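Probable ABC transporter extracellular-binding protein YckB (Bacillus subtilis, PDB 2IEE) probably serves as the extracellular solute-binding subunit of an ABC-type import system at the cell membrane. Local coordinates at residues 13-16 against 17-20; 48-51 against 52-56; 221-224 against 225-228; 230-234 against 235-239. All coordinates share one frame; numbering follows the deposited sequence.

The four contacts are local turns of helix that lie in one lobe, built round the parallel strands 22-27, 64-69 and 86-87; interaction 1 touches only interaction 3, while 2, 3 and 4 meet each other. Interactions 3 and 4 both use helix 218-234, interaction 4 taking in its last turn and the passage into helix 236-244. Interaction 1 lies outermost, about 29 Å from the centre of the chain, and meets interaction 3 where Trp14 CE2 rests 3.5 Å from Lys223 CG. Interaction 2 lies deepest, its centre about 12 Å from that of interaction 4; Glu56 CG touches Met231 CE at 3.5 Å, and Val53 CG1 meets Leu228 CD2 of interaction 3 at 3.7 Å.

Interaction 1 of 4, residues 13-16 against 17-20; sequences GWEQ and IKDK
Helix 14-20 starts at its N-cap residue Gly13, whose carbonyl O accepts the backbone N of Ile17 at 3.1 Å. With phi at 107°, a CB on residue 13 would collide with the carbonyl of the residue before, so glycine suits the place. The i to i+4 ladder goes on as Trp14 O, Glu15 O and Gln16 O receive N of Lys18, Asp19 and Lys20. Ile17 folds CG1 back against Gly13 O, 3.0 Å away, while Lys18 carries the main side-chain contact. Its CB lies over the rim of one indole face; with CG opposite the backbone N (chi1 -178°) and the chain extended, CD comes 3.9 Å from Trp14 NE1. The stem is thus apolar where it passes the ring, and a water joins the two polar ends, accepting from Trp14 NE1 at 3.3 Å and from Lys18 NZ at 3.2 Å. Glu15 OE1 is 5.0 Å from Lys18 NZ, a distance at which only a loose attraction is plausible. Gln16 lies alongside Lys20, with CG 4.1 Å from Lys20 CE; an alanine in place of Gln16 would strip that flank from the lysine stem, which would probably be left freer to swing. With Trp14 on Leu61, Leu63 and Leu220, and Ile17 on Leu63 and Asp85, the arrangement is typical of an amphipathic surface helix, its apolar side turned inward and its charged side outward.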
ATOM      1  N   GLY A  13      -1.444  23.807 -12.153  1.00 37.29           N
ATOM      2  CA  GLY A  13      -0.823  24.810 -11.307  1.00 32.70           C
ATOM      3  C   GLY A  13      -1.399  24.994  -9.918  1.00 29.46           C
ATOM      4  O   GLY A  13      -2.599  24.852  -9.700  1.00 26.96           O
ATOM      5  N   TRP A  14      -0.522  25.325  -8.974  1.00 28.43           N
ATOM      6  CA  TRP A  14      -0.909  25.548  -7.589  1.00 26.18           C
ATOM      7  C   TRP A  14      -1.801  26.771  -7.394  1.00 26.69           C
ATOM      8  O   TRP A  14      -2.715  26.747  -6.565  1.00 25.53           O
ATOM      9  CB  TRP A  14       0.333  25.692  -6.710  1.00 26.06           C
ATOM     10  CG  TRP A  14       0.039  26.339  -5.390  1.00 24.42           C
ATOM     11  CD1 TRP A  14       0.329  27.618  -5.022  1.00 23.69           C
ATOM     12  CD2 TRP A  14      -0.660  25.752  -4.285  1.00 24.94           C
ATOM     13  NE1 TRP A  14      -0.150  27.868  -3.756  1.00 23.99           N
ATOM     14  CE2 TRP A  14      -0.764  26.739  -3.283  1.00 23.76           C
ATOM     15  CE3 TRP A  14      -1.216  24.486  -4.049  1.00 23.65           C
ATOM     16  CZ2 TRP A  14      -1.398  26.500  -2.057  1.00 25.11           C
ATOM     17  CZ3 TRP A  14      -1.849  24.246  -2.828  1.00 24.43           C
ATOM     18  CH2 TRP A  14      -1.935  25.252  -1.851  1.00 24.85           C
ATOM     19  N   GLU A  15      -1.533  27.845  -8.133  1.00 25.99           N
ATOM     20  CA  GLU A  15      -2.343  29.051  -8.004  1.00 24.75           C
ATOM     21  C   GLU A  15      -3.739  28.769  -8.556  1.00 25.77           C
ATOM     22  O   GLU A  15      -4.722  29.367  -8.119  1.00 27.15           O
ATOM     23  CB  GLU A  15      -1.711  30.228  -8.765  1.00 24.26           C
ATOM     24  CG  GLU A  15      -0.354  30.735  -8.239  1.00 20.70           C
ATOM     25  CD  GLU A  15      -0.393  31.210  -6.792  1.00 21.46           C
ATOM     26  OE1 GLU A  15      -1.468  31.649  -6.330  1.00 19.21           O
ATOM     27  OE2 GLU A  15       0.660  31.155  -6.117  1.00 19.06           O
ATOM     28  N   GLN A  16      -3.820  27.854  -9.518  1.00 25.89           N
ATOM     29  CA  GLN A  16      -5.095  27.485 -10.119  1.00 27.58           C
ATOM     30  C   GLN A  16      -5.909  26.650  -9.128  1.00 27.00           C
ATOM     31  O   GLN A  16      -7.125  26.818  -9.014  1.00 25.37           O
ATOM     32  CB  GLN A  16      -4.864  26.689 -11.407  1.00 31.48           C
ATOM     33  CG  GLN A  16      -6.129  26.428 -12.215  1.00 38.06           C
ATOM     34  CD  GLN A  16      -5.882  25.535 -13.425  1.00 40.76           C
ATOM     35  OE1 GLN A  16      -5.061  25.850 -14.289  1.00 43.17           O
ATOM     36  NE2 GLN A  16      -6.594  24.415 -13.488  1.00 42.82           N
ATOM     37  N   ILE A  17      -5.227  25.759  -8.411  1.00 25.90           N
ATOM     38  CA  ILE A  17      -5.868  24.909  -7.410  1.00 25.39           C
ATOM     39  C   ILE A  17      -6.322  25.788  -6.258  1.00 25.00           C
ATOM     40  O   ILE A  17      -7.441  25.662  -5.762  1.00 23.58           O
ATOM     41  CB  ILE A  17      -4.888  23.867  -6.825  1.00 27.32           C
ATOM     42  CG1 ILE A  17      -4.211  23.083  -7.949  1.00 28.97           C
ATOM     43  CG2 ILE A  17      -5.631  22.918  -5.895  1.00 26.87           C
ATOM     44  CD1 ILE A  17      -5.172  22.481  -8.939  1.00 32.48           C
ATOM     45  N   LYS A  18      -5.428  26.675  -5.831  1.00 24.97           N
ATOM     46  CA  LYS A  18      -5.700  27.588  -4.737  1.00 23.79           C
ATOM     47  C   LYS A  18      -6.882  28.486  -5.071  1.00 25.25           C
ATOM     48  O   LYS A  18      -7.679  28.829  -4.193  1.00 25.02           O
ATOM     49  CB  LYS A  18      -4.462  28.440  -4.444  1.00 24.56           C
ATOM     50  CG  LYS A  18      -4.629  29.411  -3.276  1.00 24.86           C
ATOM     51  CD  LYS A  18      -3.309  30.089  -2.938  1.00 23.99           C
ATOM     52  CE  LYS A  18      -3.465  31.076  -1.798  1.00 25.07           C
ATOM     53  NZ  LYS A  18      -2.160  31.683  -1.418  1.00 25.44           N
ATOM     54  N   ASP A  19      -7.005  28.860  -6.341  1.00 24.50           N
ATOM     55  CA  ASP A  19      -8.099  29.727  -6.759  1.00 25.28           C
ATOM     56  C   ASP A  19      -9.445  29.012  -6.704  1.00 25.46           C
ATOM     57  O   ASP A  19     -10.428  29.568  -6.219  1.00 24.44           O
ATOM     58  CB  ASP A  19      -7.848  30.267  -8.172  1.00 24.44           C
ATOM     59  CG  ASP A  19      -8.987  31.137  -8.669  1.00 25.00           C
ATOM     60  OD1 ASP A  19      -9.492  31.973  -7.887  1.00 25.04           O
ATOM     61  OD2 ASP A  19      -9.373  30.994  -9.846  1.00 25.03           O
ATOM     62  N   LYS A  20      -9.484  27.777  -7.196  1.00 26.20           N
ATOM     63  CA  LYS A  20     -10.714  26.995  -7.189  1.00 26.86           C
ATOM     64  C   LYS A  20     -11.036  26.528  -5.777  1.00 26.89           C
ATOM     65  O   LYS A  20     -12.199  26.314  -5.434  1.00 27.91           O
ATOM     66  CB  LYS A  20     -10.583  25.780  -8.104  1.00 28.16           C
ATOM     67  CG  LYS A  20     -10.337  26.118  -9.565  1.00 32.00           C
ATOM     68  CD  LYS A  20     -10.248  24.857 -10.412  1.00 34.56           C
ATOM     69  CE  LYS A  20      -9.994  25.193 -11.873  1.00 37.49           C
ATOM     70  NZ  LYS A  20      -9.901  23.972 -12.722  1.00 39.08           N
TER
HETATM   71  O   HOH W   1       0.534  29.913  -1.288  1.00 21.06           O

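Interaction 2 of 4, residues 48-51 against 52-56; sequences GYEV and EVVRE
Glu52 begins the second turn of helix 49-60 by giving its backbone N to O of the N-cap residue Gly48, 2.9 Å away. Chi1 of -63° keeps its CG beside the backbone N, 3.3 Å from Gly48 O; the bend at chi2 (-53°) then turns the carboxylate so that OE2 lies 2.6 Å from Arg55 NH1 in a salt bridge; Thr47 OG1 also hydrogen-bonds OE2. Val53 sets CG2 over one face of the Tyr49 ring, a CH-pi contact 3.8 Å from the centroid and 20° off the normal. The branched valine thus covers a ring whose OH is tied to Tyr107 O. Val54 N binds Glu50 O at 3.0 Å; the carboxylate of Glu50 is held by Tyr107 OH and Asp90 N. Arg55 N bonds to Val51 O, and Val51 CG1 lies over a face of its guanidinium, 3.9 Å from NH1, with Glu52 OE1 in plane at the edge. Glu56 N continues the ladder to Glu52 O. Around this turn, Val51 and Arg55 touch Phe67 on strand 64-69, Val53 meets helices 218-234 and 236-244, and Glu52 reaches Leu240 and Phe244 on the latter.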
ATOM      1  N   GLY A  48      -9.783   5.467   3.902  1.00 13.40           N
ATOM      2  CA  GLY A  48      -8.543   4.705   3.880  1.00 13.09           C
ATOM      3  C   GLY A  48      -7.351   5.568   4.256  1.00 13.37           C
ATOM      4  O   GLY A  48      -7.395   6.793   4.114  1.00 12.05           O
ATOM      5  N   TYR A  49      -6.276   4.938   4.723  1.00 12.72           N
ATOM      6  CA  TYR A  49      -5.096   5.683   5.138  1.00 12.72           C
ATOM      7  C   TYR A  49      -4.641   6.798   4.186  1.00 11.30           C
ATOM      8  O   TYR A  49      -4.617   7.964   4.568  1.00 12.83           O
ATOM      9  CB  TYR A  49      -3.924   4.733   5.397  1.00 11.16           C
ATOM     10  CG  TYR A  49      -2.656   5.468   5.766  1.00 10.16           C
ATOM     11  CD1 TYR A  49      -2.564   6.184   6.956  1.00  7.92           C
ATOM     12  CD2 TYR A  49      -1.572   5.491   4.900  1.00  9.38           C
ATOM     13  CE1 TYR A  49      -1.423   6.911   7.268  1.00  8.45           C
ATOM     14  CE2 TYR A  49      -0.424   6.212   5.202  1.00 10.63           C
ATOM     15  CZ  TYR A  49      -0.355   6.919   6.382  1.00  9.65           C
ATOM     16  OH  TYR A  49       0.779   7.636   6.669  1.00  9.25           O
ATOM     17  N   GLU A  50      -4.281   6.441   2.954  1.00 13.38           N
ATOM     18  CA  GLU A  50      -3.798   7.424   1.988  1.00 11.59           C
ATOM     19  C   GLU A  50      -4.838   8.486   1.638  1.00  9.32           C
ATOM     20  O   GLU A  50      -4.519   9.667   1.522  1.00  8.36           O
ATOM     21  CB  GLU A  50      -3.303   6.718   0.715  1.00 12.10           C
ATOM     22  CG  GLU A  50      -2.690   7.679  -0.308  1.00 13.22           C
ATOM     23  CD  GLU A  50      -2.021   6.978  -1.480  1.00 13.92           C
ATOM     24  OE1 GLU A  50      -2.350   5.806  -1.748  1.00 15.44           O
ATOM     25  OE2 GLU A  50      -1.176   7.610  -2.144  1.00 14.03           O
ATOM     26  N   VAL A  51      -6.082   8.061   1.471  1.00 11.65           N
ATOM     27  CA  VAL A  51      -7.165   8.983   1.150  1.00  9.94           C
ATOM     28  C   VAL A  51      -7.292  10.033   2.253  1.00 10.93           C
ATOM     29  O   VAL A  51      -7.379  11.228   1.973  1.00 11.65           O
ATOM     30  CB  VAL A  51      -8.502   8.218   0.991  1.00 10.51           C
ATOM     31  CG1 VAL A  51      -9.675   9.176   0.980  1.00  7.48           C
ATOM     32  CG2 VAL A  51      -8.476   7.414  -0.292  1.00  8.77           C
ATOM     33  N   GLU A  52      -7.279   9.589   3.506  1.00 11.32           N
ATOM     34  CA  GLU A  52      -7.410  10.514   4.623  1.00 11.92           C
ATOM     35  C   GLU A  52      -6.184  11.406   4.761  1.00 11.94           C
ATOM     36  O   GLU A  52      -6.303  12.567   5.143  1.00 13.82           O
ATOM     37  CB  GLU A  52      -7.667   9.755   5.935  1.00 12.83           C
ATOM     38  CG  GLU A  52      -8.978   8.963   5.979  1.00 14.38           C
ATOM     39  CD  GLU A  52     -10.204   9.801   5.631  1.00 17.66           C
ATOM     40  OE1 GLU A  52     -10.236  11.004   5.977  1.00 20.67           O
ATOM     41  OE2 GLU A  52     -11.148   9.253   5.022  1.00 18.86           O
ATOM     42  N   VAL A  53      -5.007  10.869   4.453  1.00 12.49           N
ATOM     43  CA  VAL A  53      -3.783  11.656   4.538  1.00 12.06           C
ATOM     44  C   VAL A  53      -3.857  12.821   3.556  1.00 12.45           C
ATOM     45  O   VAL A  53      -3.513  13.949   3.889  1.00 14.34           O
ATOM     46  CB  VAL A  53      -2.532  10.801   4.203  1.00 12.90           C
ATOM     47  CG1 VAL A  53      -1.318  11.702   4.026  1.00  9.66           C
ATOM     48  CG2 VAL A  53      -2.275   9.789   5.325  1.00 13.53           C
ATOM     49  N   VAL A  54      -4.301  12.535   2.339  1.00 12.37           N
ATOM     50  CA  VAL A  54      -4.430  13.562   1.317  1.00 12.19           C
ATOM     51  C   VAL A  54      -5.515  14.570   1.708  1.00 12.43           C
ATOM     52  O   VAL A  54      -5.316  15.784   1.633  1.00  9.00           O
ATOM     53  CB  VAL A  54      -4.800  12.930  -0.045  1.00 12.03           C
ATOM     54  CG1 VAL A  54      -5.084  14.016  -1.066  1.00 12.99           C
ATOM     55  CG2 VAL A  54      -3.670  12.041  -0.529  1.00 11.48           C
ATOM     56  N   ARG A  55      -6.663  14.048   2.130  1.00 13.23           N
ATOM     57  CA  ARG A  55      -7.796  14.875   2.530  1.00 15.69           C
ATOM     58  C   ARG A  55      -7.371  15.910   3.568  1.00 16.68           C
ATOM     59  O   ARG A  55      -7.626  17.106   3.410  1.00 16.88           O
ATOM     60  CB  ARG A  55      -8.917  13.971   3.074  1.00 16.15           C
ATOM     61  CG  ARG A  55     -10.170  14.676   3.587  1.00 20.59           C
ATOM     62  CD  ARG A  55     -11.264  13.647   3.930  1.00 21.27           C
ATOM     63  NE  ARG A  55     -11.990  13.211   2.736  1.00 22.04           N
ATOM     64  CZ  ARG A  55     -12.417  11.972   2.515  1.00 22.41           C
ATOM     65  NH1 ARG A  55     -12.194  11.010   3.399  1.00 19.94           N
ATOM     66  NH2 ARG A  55     -13.085  11.697   1.404  1.00 27.76           N
ATOM     67  N   GLU A  56      -6.699  15.444   4.613  1.00 16.18           N
ATOM     68  CA  GLU A  56      -6.235  16.309   5.690  1.00 18.07           C
ATOM     69  C   GLU A  56      -5.145  17.270   5.214  1.00 18.91           C
ATOM     70  O   GLU A  56      -5.127  18.440   5.595  1.00 19.91           O
ATOM     71  CB  GLU A  56      -5.715  15.449   6.849  1.00 19.32           C
ATOM     72  CG  GLU A  56      -5.259  16.219   8.080  1.00 22.30           C
ATOM     73  CD  GLU A  56      -6.386  17.013   8.724  1.00 25.04           C
ATOM     74  OE1 GLU A  56      -7.553  16.581   8.624  1.00 25.32           O
ATOM     75  OE2 GLU A  56      -6.105  18.062   9.343  1.00 28.14           O
TER

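Interaction 3 of 4, residues 221-224 against 225-228; sequences QKKM and NEAL
Lys222 and Glu226, one helical turn apart, form a salt bridge in which NZ reaches OE2 at 2.8 Å. The lysine chain runs extended as far as CE and turns only at the last bond (chi4 -55°), which tips the ammonium over the carboxylate: OE2 is met from above its plane, 39° out of it. Lys223, three residues before Glu226, holds NZ 4.0 Å from the other oxygen, OE1, too far for a salt bridge but close enough to add some attraction. A leucine in place of Glu226 would probably leave the Lys222 ammonium without its mate and set that chain free to turn. Beneath these charges the backbone ladder is regular, from Asn225 N on Gln221 O to Leu228 N on Met224 O, the latter 2.9 Å. Asn225 lies against the same turn, with CG 3.3 Å from Gln221 O, and its OD1 accepts from Thr105 N, which fastens the helix to a loop. On the inward side Leu228 packs on Val53 of helix 49-60 and on the loop at Ser104, while the selenomethionine Met224 packs on Ala57, Leu61 and Leu211. Ala227 is small where the helix passes Arg60. The chemistry implies a division of labour round one helix: one glutamate answers two lysines, salt-bridged to Lys222 and only near Lys223, so the outer side probably keeps a net positive charge, and apolar chains pack against helix 49-60 and strand 197-214.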
ATOM      1  N   GLN A 221       3.801  20.636  -5.407  1.00 16.65           N
ATOM      2  CA  GLN A 221       4.664  19.678  -4.718  1.00 18.26           C
ATOM      3  C   GLN A 221       5.195  20.235  -3.396  1.00 19.49           C
ATOM      4  O   GLN A 221       5.153  19.556  -2.366  1.00 18.05           O
ATOM      5  CB  GLN A 221       5.849  19.298  -5.605  1.00 17.17           C
ATOM      6  CG  GLN A 221       6.646  18.126  -5.087  1.00 19.14           C
ATOM      7  CD  GLN A 221       7.918  17.905  -5.871  1.00 22.69           C
ATOM      8  OE1 GLN A 221       8.543  16.848  -5.781  1.00 19.96           O
ATOM      9  NE2 GLN A 221       8.318  18.913  -6.640  1.00 20.76           N
ATOM     10  N   LYS A 222       5.697  21.469  -3.428  1.00 18.55           N
ATOM     11  CA  LYS A 222       6.243  22.095  -2.226  1.00 19.07           C
ATOM     12  C   LYS A 222       5.165  22.349  -1.170  1.00 18.51           C
ATOM     13  O   LYS A 222       5.389  22.155   0.023  1.00 16.71           O
ATOM     14  CB  LYS A 222       6.941  23.409  -2.589  1.00 22.62           C
ATOM     15  CG  LYS A 222       7.776  23.996  -1.455  1.00 29.49           C
ATOM     16  CD  LYS A 222       8.453  25.303  -1.851  1.00 34.06           C
ATOM     17  CE  LYS A 222       9.385  25.792  -0.744  1.00 36.55           C
ATOM     18  NZ  LYS A 222       8.678  25.914   0.567  1.00 38.52           N
ATOM     19  N   LYS A 223       3.988  22.777  -1.612  1.00 19.67           N
ATOM     20  CA  LYS A 223       2.886  23.045  -0.694  1.00 19.34           C
ATOM     21  C   LYS A 223       2.400  21.763  -0.018  1.00 18.77           C
ATOM     22  O   LYS A 223       2.161  21.742   1.193  1.00 17.45           O
ATOM     23  CB  LYS A 223       1.741  23.729  -1.445  1.00 20.06           C
ATOM     24  CG  LYS A 223       2.002  25.203  -1.728  1.00 24.72           C
ATOM     25  CD  LYS A 223       1.944  25.994  -0.430  1.00 29.02           C
ATOM     26  CE  LYS A 223       2.192  27.467  -0.648  1.00 33.38           C
ATOM     27  NZ  LYS A 223       2.005  28.235   0.619  1.00 35.43           N
HETATM   28  N   MSE A 224       2.251  20.699  -0.801  1.00 20.94           N
HETATM   29  CA  MSE A 224       1.813  19.414  -0.261  1.00 21.90           C
HETATM   30  C   MSE A 224       2.805  18.926   0.789  1.00 20.54           C
HETATM   31  O   MSE A 224       2.407  18.489   1.871  1.00 17.76           O
HETATM   32  CB  MSE A 224       1.703  18.369  -1.374  1.00 28.41           C
HETATM   33  CG  MSE A 224       0.347  18.294  -2.051  1.00 37.86           C
HETATM   34 SE   MSE A 224      -1.054  17.715  -0.828  1.00 51.90          SE
HETATM   35  CE  MSE A 224      -2.326  19.105  -1.195  1.00 42.06           C
ATOM     36  N   ASN A 225       4.095  19.001   0.468  1.00 19.28           N
ATOM     37  CA  ASN A 225       5.131  18.559   1.399  1.00 20.19           C
ATOM     38  C   ASN A 225       5.105  19.390   2.679  1.00 20.38           C
ATOM     39  O   ASN A 225       5.373  18.879   3.768  1.00 19.41           O
ATOM     40  CB  ASN A 225       6.516  18.648   0.751  1.00 19.16           C
ATOM     41  CG  ASN A 225       6.745  17.561  -0.292  1.00 20.43           C
ATOM     42  OD1 ASN A 225       5.878  16.716  -0.531  1.00 16.06           O
ATOM     43  ND2 ASN A 225       7.918  17.577  -0.913  1.00 18.07           N
ATOM     44  N   GLU A 226       4.778  20.669   2.536  1.00 19.95           N
ATOM     45  CA  GLU A 226       4.703  21.565   3.682  1.00 21.27           C
ATOM     46  C   GLU A 226       3.626  21.081   4.650  1.00 20.78           C
ATOM     47  O   GLU A 226       3.847  21.017   5.859  1.00 22.07           O
ATOM     48  CB  GLU A 226       4.411  22.999   3.212  1.00 21.08           C
ATOM     49  CG  GLU A 226       5.666  23.795   2.843  1.00 25.57           C
ATOM     50  CD  GLU A 226       5.370  25.155   2.214  1.00 29.20           C
ATOM     51  OE1 GLU A 226       4.519  25.899   2.749  1.00 29.80           O
ATOM     52  OE2 GLU A 226       6.002  25.483   1.186  1.00 30.97           O
ATOM     53  N   ALA A 227       2.465  20.721   4.113  1.00 20.19           N
ATOM     54  CA  ALA A 227       1.364  20.233   4.941  1.00 19.92           C
ATOM     55  C   ALA A 227       1.673  18.841   5.506  1.00 19.77           C
ATOM     56  O   ALA A 227       1.355  18.551   6.655  1.00 20.76           O
ATOM     57  CB  ALA A 227       0.077  20.203   4.130  1.00 20.11           C
ATOM     58  N   LEU A 228       2.297  17.989   4.697  1.00 17.39           N
ATOM     59  CA  LEU A 228       2.653  16.644   5.137  1.00 17.09           C
ATOM     60  C   LEU A 228       3.681  16.688   6.266  1.00 17.76           C
ATOM     61  O   LEU A 228       3.621  15.887   7.199  1.00 16.79           O
ATOM     62  CB  LEU A 228       3.202  15.823   3.960  1.00 14.34           C
ATOM     63  CG  LEU A 228       2.174  15.276   2.965  1.00 14.10           C
ATOM     64  CD1 LEU A 228       2.866  14.644   1.761  1.00 12.45           C
ATOM     65  CD2 LEU A 228       1.297  14.256   3.670  1.00 14.74           C
TER

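Interaction 4 of 4, residues 230-234 against 235-239; sequences EMSKD and GSLTK
Asp234 and Ser236 make the tight knot where helix 218-234 gives way to helix 236-244. OD1 of Asp234 takes the backbone N of Ser236 at 2.8 Å, which defines an Asx turn, and also accepts the hydroxyl Ser236 OG, a short bond of 2.5 Å that meets it on the syn side, 31° out of the carboxylate plane. The aspartate can do both because its CG sits between its own backbone N and carbonyl carbon (chi1 67°), which curls the carboxylate over the turn. Two grips on one oxygen should hold the group from rotating, and Ser236 OG takes a further hydrogen bond from Arg60 NH2. Gly235, between them, has a positive phi of 86°, at which a CB would clash with Asp234 O, so glycine fits this bend. Met231 O takes weak bonds from Ser236 N at 3.0 Å and from Leu237 N. On the buried side the chains of Met231 and Leu237 cross at about a right angle, with Met231 CB 4.1 Å from Leu237 CG. The solvent side is looser: Leu237 CD1 touches Ser232 CB at 3.8 Å, and a water bridges the backbones, donating to Ser232 O at 3.0 Å and accepting from Thr238 N at 3.2 Å, and so spans the break between helices. Met231 and Leu237 pack against helix 49-60, Met231 on Ala57 and Arg60 and Leu237 on Val53, while Leu237 and Thr238 also touch the loop at Ser251.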
ATOM      1  N   GLU A 230       4.045  19.132   8.390  1.00 23.58           N
ATOM      2  CA  GLU A 230       3.320  19.647   9.541  1.00 25.80           C
ATOM      3  C   GLU A 230       2.567  18.500  10.216  1.00 26.00           C
ATOM      4  O   GLU A 230       2.487  18.430  11.445  1.00 24.42           O
ATOM      5  CB  GLU A 230       2.341  20.729   9.079  1.00 27.88           C
ATOM      6  CG  GLU A 230       1.524  21.383  10.173  1.00 33.05           C
ATOM      7  CD  GLU A 230       0.556  22.416   9.616  1.00 38.71           C
ATOM      8  OE1 GLU A 230       1.024  23.441   9.067  1.00 39.49           O
ATOM      9  OE2 GLU A 230      -0.672  22.204   9.717  1.00 40.26           O
HETATM   10  N   MSE A 231       2.019  17.606   9.398  1.00 25.71           N
HETATM   11  CA  MSE A 231       1.269  16.454   9.889  1.00 25.90           C
HETATM   12  C   MSE A 231       2.224  15.435  10.497  1.00 26.81           C
HETATM   13  O   MSE A 231       1.914  14.778  11.495  1.00 25.65           O
HETATM   14  CB  MSE A 231       0.476  15.823   8.742  1.00 25.95           C
HETATM   15  CG  MSE A 231      -0.753  16.623   8.327  1.00 25.55           C
HETATM   16 SE   MSE A 231      -1.532  15.974   6.675  1.00 32.10          SE
HETATM   17  CE  MSE A 231      -2.368  14.369   7.358  1.00 28.81           C
ATOM     18  N   SER A 232       3.397  15.319   9.889  1.00 27.52           N
ATOM     19  CA  SER A 232       4.416  14.399  10.358  1.00 29.10           C
ATOM     20  C   SER A 232       4.909  14.800  11.742  1.00 28.41           C
ATOM     21  O   SER A 232       5.151  13.945  12.599  1.00 29.04           O
ATOM     22  CB  SER A 232       5.594  14.389   9.386  1.00 29.75           C
ATOM     23  OG  SER A 232       6.614  13.531   9.859  1.00 33.20           O
ATOM     24  N   LYS A 233       5.045  16.106  11.958  1.00 27.41           N
ATOM     25  CA  LYS A 233       5.530  16.628  13.230  1.00 26.91           C
ATOM     26  C   LYS A 233       4.491  16.651  14.350  1.00 27.12           C
ATOM     27  O   LYS A 233       4.847  16.474  15.514  1.00 28.84           O
ATOM     28  CB  LYS A 233       6.114  18.033  13.027  1.00 26.97           C
ATOM     29  CG  LYS A 233       7.233  18.076  11.991  1.00 27.85           C
ATOM     30  CD  LYS A 233       7.642  19.497  11.611  1.00 28.68           C
ATOM     31  CE  LYS A 233       8.511  20.146  12.673  1.00 30.63           C
ATOM     32  NZ  LYS A 233       9.068  21.456  12.212  1.00 31.67           N
ATOM     33  N   ASP A 234       3.216  16.864  14.027  1.00 26.10           N
ATOM     34  CA  ASP A 234       2.214  16.884  15.089  1.00 25.05           C
ATOM     35  C   ASP A 234       1.549  15.537  15.363  1.00 24.25           C
ATOM     36  O   ASP A 234       0.625  15.453  16.167  1.00 24.81           O
ATOM     37  CB  ASP A 234       1.141  17.939  14.827  1.00 23.66           C
ATOM     38  CG  ASP A 234       0.279  17.626  13.624  1.00 25.04           C
ATOM     39  OD1 ASP A 234       0.198  16.448  13.213  1.00 25.13           O
ATOM     40  OD2 ASP A 234      -0.342  18.575  13.103  1.00 25.49           O
ATOM     41  N   GLY A 235       2.014  14.487  14.699  1.00 24.32           N
ATOM     42  CA  GLY A 235       1.452  13.167  14.938  1.00 25.39           C
ATOM     43  C   GLY A 235       0.216  12.776  14.147  1.00 24.00           C
ATOM     44  O   GLY A 235      -0.325  11.690  14.353  1.00 24.42           O
ATOM     45  N   SER A 236      -0.231  13.645  13.244  1.00 22.11           N
ATOM     46  CA  SER A 236      -1.409  13.360  12.430  1.00 20.94           C
ATOM     47  C   SER A 236      -1.212  12.129  11.552  1.00 19.38           C
ATOM     48  O   SER A 236      -2.113  11.302  11.417  1.00 17.63           O
ATOM     49  CB  SER A 236      -1.745  14.564  11.549  1.00 21.01           C
ATOM     50  OG  SER A 236      -2.024  15.700  12.343  1.00 24.16           O
ATOM     51  N   LEU A 237      -0.037  12.008  10.946  1.00 18.64           N
ATOM     52  CA  LEU A 237       0.242  10.857  10.097  1.00 18.88           C
ATOM     53  C   LEU A 237       0.173   9.567  10.909  1.00 17.83           C
ATOM     54  O   LEU A 237      -0.524   8.624  10.538  1.00 17.31           O
ATOM     55  CB  LEU A 237       1.623  10.988   9.445  1.00 18.54           C
ATOM     56  CG  LEU A 237       1.761  11.976   8.283  1.00 19.40           C
ATOM     57  CD1 LEU A 237       3.177  11.931   7.751  1.00 20.10           C
ATOM     58  CD2 LEU A 237       0.781  11.615   7.174  1.00 20.83           C
ATOM     59  N   THR A 238       0.899   9.529  12.024  1.00 18.31           N
ATOM     60  CA  THR A 238       0.909   8.346  12.877  1.00 17.55           C
ATOM     61  C   THR A 238      -0.508   8.033  13.343  1.00 17.46           C
ATOM     62  O   THR A 238      -0.912   6.874  13.389  1.00 17.02           O
ATOM     63  CB  THR A 238       1.826   8.548  14.108  1.00 16.80           C
ATOM     64  OG1 THR A 238       3.174   8.736  13.665  1.00 14.84           O
ATOM     65  CG2 THR A 238       1.773   7.332  15.024  1.00 15.50           C
ATOM     66  N   LYS A 239      -1.263   9.076  13.670  1.00 18.26           N
ATOM     67  CA  LYS A 239      -2.640   8.916  14.133  1.00 19.83           C
ATOM     68  C   LYS A 239      -3.505   8.233  13.079  1.00 17.19           C
ATOM     69  O   LYS A 239      -4.241   7.291  13.381  1.00 16.59           O
ATOM     70  CB  LYS A 239      -3.234  10.281  14.487  1.00 24.11           C
ATOM     71  CG  LYS A 239      -4.663  10.231  15.013  1.00 29.52           C
ATOM     72  CD  LYS A 239      -5.052  11.573  15.625  1.00 33.19           C
ATOM     73  CE  LYS A 239      -6.404  11.508  16.312  1.00 35.87           C
ATOM     74  NZ  LYS A 239      -6.705  12.765  17.053  1.00 39.50           N
TER
HETATM   75  O   HOH W   2       2.898  11.932  12.513  1.00 15.41           O